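PDB 2PYY: ionotropic glutamate receptor bacterial homologue from Nostoc punctiforme, which binds L-glutamate between the two lobes of its ligand-binding core and is probably part of a glutamate-gated ion channel. Local coordinates for residues B[110-123]-B[143-157]. Numbering follows the deposited sequence.
Sequences LPGKVVATTAGSTA and AYKALQTKKADAVVF. With GLU (glutamic acid), chain E.
Ala-116 N donates to Ala-154 O at 2.9 Å, and with the weak bond from Val-156 N to Ala-116 O this sets strands 114-118 and 154-157 side by side, parallel, in the mixed sheet of one lobe of this periplasmic-binding-protein-like fold. Helix 140-148 packs on the sheet through Ala-143 and Ala-146, whose CB atoms meet Ala-116 CB; Ala-152 CB, from the loop after the helix, comes nearer, at 3.7 Å.

Near Val-114, Asp-153 exchanges two bonds with that residue. Asp-153 N gives a hydrogen bond to Val-114 O, and Asp-153 OD1 receives Val-114 N at 3.0 Å, nearly straight but 36° above the carboxylate plane. Followed outward, Asp-153 CB lies 3.6 Å from Val-114 O, CG is about equally far from Val-114 N and O, and OD1 also touches Lys-113 CB. CG lies beside the backbone N (chi1 -56°), which keeps the carboxylate turned back on Val-114. Lys-113 NZ, whose salt bridge is with Asp-103, stays 5.1 Å from Asp-153 OD1. With an alanine in place of Asp-153 the carboxylate is gone, and Val-114 N would probably lose its acceptor, leaving the backbone bond to Val-114 O.

On the sheet face bearing Val-115, its CG1 presses on Val-156 CG2 at 3.4 Å, tighter than usual carbon contact. Farther along, Thr-117 OG1 donates to Val-156 O at 2.8 Å, nearly in line with the carbonyl; its anti position to the backbone N (chi1 -166°) carries it there.

The strand ends open on the glutamate pocket. Thr-122 N binds GLU OXT from the first turn of its helix, and Thr-118 OG1, 3.2 Å from Phe-157 CE1, donates to GLU OE1, which lies in the plane of the Phe-157 ring at its edge.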
# COMPACT_ATOMS: atom_id res chain seq x y z
N LEU B 110 18.49 -5.02 -6.37
CA LEU B 110 18.37 -3.73 -5.72
C LEU B 110 19.17 -3.61 -4.43
O LEU B 110 19.87 -2.62 -4.23
CB LEU B 110 16.90 -3.42 -5.45
CG LEU B 110 15.99 -3.23 -6.68
CD1 LEU B 110 14.58 -2.89 -6.21
CD2 LEU B 110 16.54 -2.11 -7.56
N PRO B 111 19.07 -4.62 -3.54
CA PRO B 111 19.82 -4.56 -2.28
C PRO B 111 21.28 -4.22 -2.51
O PRO B 111 21.96 -4.88 -3.30
CB PRO B 111 19.62 -5.96 -1.70
CG PRO B 111 18.26 -6.31 -2.18
CD PRO B 111 18.28 -5.86 -3.61
N GLY B 112 21.76 -3.18 -1.83
CA GLY B 112 23.14 -2.77 -1.98
C GLY B 112 23.27 -1.68 -3.01
O GLY B 112 24.37 -1.25 -3.35
N LYS B 113 22.13 -1.23 -3.53
CA LYS B 113 22.08 -0.16 -4.53
C LYS B 113 21.27 1.02 -3.98
O LYS B 113 20.68 0.93 -2.90
CB LYS B 113 21.41 -0.66 -5.81
CG LYS B 113 22.10 -1.84 -6.47
CD LYS B 113 23.46 -1.45 -7.03
CE LYS B 113 24.12 -2.64 -7.71
NZ LYS B 113 25.47 -2.28 -8.23
N VAL B 114 21.24 2.11 -4.74
CA VAL B 114 20.49 3.32 -4.38
C VAL B 114 19.39 3.56 -5.42
O VAL B 114 19.68 3.78 -6.60
CB VAL B 114 21.40 4.57 -4.37
CG1 VAL B 114 20.56 5.82 -4.14
CG2 VAL B 114 22.45 4.43 -3.26
N VAL B 115 18.14 3.53 -4.97
CA VAL B 115 17.00 3.72 -5.86
C VAL B 115 16.25 5.02 -5.57
O VAL B 115 15.85 5.27 -4.44
CB VAL B 115 16.02 2.55 -5.72
CG1 VAL B 115 14.83 2.76 -6.63
CG2 VAL B 115 16.74 1.25 -6.05
N ALA B 116 16.05 5.84 -6.60
CA ALA B 116 15.35 7.11 -6.46
C ALA B 116 13.86 6.97 -6.73
O ALA B 116 13.43 6.17 -7.56
CB ALA B 116 15.94 8.13 -7.40
N THR B 117 13.07 7.76 -6.00
CA THR B 117 11.63 7.77 -6.16
C THR B 117 11.10 9.00 -5.41
O THR B 117 11.87 9.73 -4.77
CB THR B 117 10.98 6.47 -5.60
OG1 THR B 117 9.63 6.38 -6.06
CG2 THR B 117 11.00 6.46 -4.08
N THR B 118 9.79 9.23 -5.49
CA THR B 118 9.21 10.38 -4.82
C THR B 118 9.04 10.15 -3.32
O THR B 118 8.76 9.04 -2.88
CB THR B 118 7.83 10.77 -5.42
OG1 THR B 118 6.92 9.67 -5.30
CG2 THR B 118 7.97 11.15 -6.89
N ALA B 119 9.22 11.21 -2.54
CA ALA B 119 9.07 11.13 -1.10
C ALA B 119 7.59 10.90 -0.81
O ALA B 119 6.73 11.50 -1.46
CB ALA B 119 9.55 12.45 -0.45
N GLY B 120 7.30 10.03 0.16
CA GLY B 120 5.93 9.74 0.55
C GLY B 120 5.16 8.84 -0.40
O GLY B 120 3.93 8.77 -0.32
N SER B 121 5.87 8.15 -1.29
CA SER B 121 5.26 7.26 -2.27
C SER B 121 5.22 5.80 -1.81
O SER B 121 6.00 5.38 -0.94
CB SER B 121 6.03 7.33 -3.59
OG SER B 121 7.35 6.83 -3.40
N THR B 122 4.32 5.02 -2.40
CA THR B 122 4.26 3.61 -2.05
C THR B 122 5.59 2.97 -2.45
O THR B 122 5.99 1.96 -1.88
CB THR B 122 3.08 2.88 -2.75
OG1 THR B 122 3.20 3.03 -4.17
CG2 THR B 122 1.75 3.46 -2.28
N ALA B 123 6.28 3.57 -3.42
CA ALA B 123 7.56 3.02 -3.86
C ALA B 123 8.64 3.24 -2.79
O ALA B 123 9.48 2.37 -2.56
CB ALA B 123 7.99 3.67 -5.19
N ALA B 143 13.69 12.68 -9.59
CA ALA B 143 14.04 11.27 -9.49
C ALA B 143 14.68 10.85 -10.81
O ALA B 143 15.69 10.16 -10.83
CB ALA B 143 12.80 10.43 -9.20
N TYR B 144 14.07 11.27 -11.92
CA TYR B 144 14.61 10.94 -13.25
C TYR B 144 16.00 11.54 -13.41
O TYR B 144 16.89 10.91 -13.99
CB TYR B 144 13.68 11.49 -14.34
CG TYR B 144 12.27 10.96 -14.25
CD1 TYR B 144 11.21 11.66 -14.79
CD2 TYR B 144 12.01 9.75 -13.61
CE1 TYR B 144 9.90 11.19 -14.69
CE2 TYR B 144 10.71 9.26 -13.51
CZ TYR B 144 9.66 9.98 -14.04
OH TYR B 144 8.38 9.51 -13.90
N LYS B 145 16.19 12.75 -12.90
CA LYS B 145 17.48 13.42 -12.97
C LYS B 145 18.53 12.62 -12.21
O LYS B 145 19.60 12.33 -12.73
CB LYS B 145 17.40 14.82 -12.36
CG LYS B 145 17.27 15.95 -13.36
CD LYS B 145 15.82 16.31 -13.63
CE LYS B 145 15.73 17.65 -14.35
NZ LYS B 145 14.34 18.13 -14.49
N ALA B 146 18.20 12.28 -10.97
CA ALA B 146 19.10 11.52 -10.12
C ALA B 146 19.61 10.28 -10.84
O ALA B 146 20.74 9.85 -10.62
CB ALA B 146 18.38 11.12 -8.83
N LEU B 147 18.77 9.70 -11.70
CA LEU B 147 19.16 8.52 -12.45
C LEU B 147 20.19 8.90 -13.52
O LEU B 147 21.22 8.25 -13.67
CB LEU B 147 17.95 7.87 -13.13
CG LEU B 147 18.21 6.59 -13.95
CD1 LEU B 147 18.75 5.49 -13.04
CD2 LEU B 147 16.92 6.14 -14.62
N GLN B 148 19.90 9.97 -14.25
CA GLN B 148 20.82 10.44 -15.28
C GLN B 148 22.14 10.88 -14.65
O GLN B 148 23.21 10.42 -15.06
CB GLN B 148 20.19 11.59 -16.06
CG GLN B 148 18.91 11.20 -16.77
CD GLN B 148 19.10 10.00 -17.68
OE1 GLN B 148 19.94 10.02 -18.58
NE2 GLN B 148 18.32 8.95 -17.43
N THR B 149 22.07 11.76 -13.66
CA THR B 149 23.25 12.27 -12.97
C THR B 149 24.01 11.13 -12.31
O THR B 149 25.13 11.31 -11.81
CB THR B 149 22.86 13.27 -11.86
OG1 THR B 149 21.94 14.23 -12.39
CG2 THR B 149 24.10 13.99 -11.34
N LYS B 150 23.39 9.95 -12.32
CA LYS B 150 23.96 8.75 -11.73
C LYS B 150 23.95 8.78 -10.20
O LYS B 150 24.49 7.88 -9.56
CB LYS B 150 25.37 8.51 -12.24
CG LYS B 150 25.42 7.59 -13.44
CD LYS B 150 26.83 7.09 -13.68
CE LYS B 150 26.83 5.86 -14.60
NZ LYS B 150 26.20 6.14 -15.92
N LYS B 151 23.33 9.80 -9.63
CA LYS B 151 23.23 9.89 -8.17
C LYS B 151 22.53 8.63 -7.69
O LYS B 151 22.78 8.13 -6.59
CB LYS B 151 22.42 11.12 -7.75
CG LYS B 151 22.94 12.43 -8.30
CD LYS B 151 22.14 13.61 -7.76
CE LYS B 151 22.64 14.93 -8.34
NZ LYS B 151 22.07 16.11 -7.63
N ALA B 152 21.65 8.11 -8.54
CA ALA B 152 20.91 6.90 -8.23
C ALA B 152 21.24 5.88 -9.31
O ALA B 152 21.51 6.24 -10.45
CB ALA B 152 19.41 7.19 -8.21
N ASP B 153 21.20 4.60 -8.93
CA ASP B 153 21.50 3.50 -9.83
C ASP B 153 20.26 3.11 -10.64
O ASP B 153 20.35 2.70 -11.80
CB ASP B 153 21.97 2.29 -9.02
CG ASP B 153 23.16 2.61 -8.14
OD1 ASP B 153 23.21 2.11 -6.99
OD2 ASP B 153 24.05 3.35 -8.61
N ALA B 154 19.10 3.25 -10.00
CA ALA B 154 17.83 2.92 -10.62
C ALA B 154 16.70 3.76 -10.02
O ALA B 154 16.90 4.51 -9.07
CB ALA B 154 17.52 1.44 -10.41
N VAL B 155 15.52 3.61 -10.61
CA VAL B 155 14.32 4.29 -10.15
C VAL B 155 13.19 3.27 -10.06
O VAL B 155 13.04 2.42 -10.94
CB VAL B 155 13.89 5.40 -11.14
CG1 VAL B 155 12.54 5.97 -10.73
CG2 VAL B 155 14.93 6.49 -11.21
N VAL B 156 12.42 3.34 -8.98
CA VAL B 156 11.28 2.45 -8.80
C VAL B 156 10.07 3.36 -8.61
O VAL B 156 10.04 4.18 -7.70
CB VAL B 156 11.43 1.54 -7.56
CG1 VAL B 156 10.13 0.80 -7.30
CG2 VAL B 156 12.56 0.54 -7.78
N PHE B 157 9.07 3.20 -9.47
CA PHE B 157 7.90 4.04 -9.40
C PHE B 157 6.74 3.35 -10.12
O PHE B 157 6.87 2.22 -10.61
CB PHE B 157 8.24 5.39 -10.03
CG PHE B 157 7.37 6.52 -9.56
CD1 PHE B 157 7.06 6.67 -8.22
CD2 PHE B 157 6.89 7.46 -10.47
CE1 PHE B 157 6.28 7.76 -7.78
CE2 PHE B 157 6.10 8.54 -10.05
CZ PHE B 157 5.80 8.69 -8.71
N GLU E . 0.81 5.70 -6.66
CA GLU E . 1.78 6.41 -5.78
C GLU E . 1.21 6.52 -4.37
O GLU E . -0.04 6.51 -4.24
CB GLU E . 2.06 7.81 -6.32
CG GLU E . 3.14 8.57 -5.55
CD GLU E . 3.29 10.01 -6.01
OE1 GLU E . 4.27 10.66 -5.61
OE2 GLU E . 2.42 10.49 -6.78
OXT GLU E . 2.00 6.63 -3.41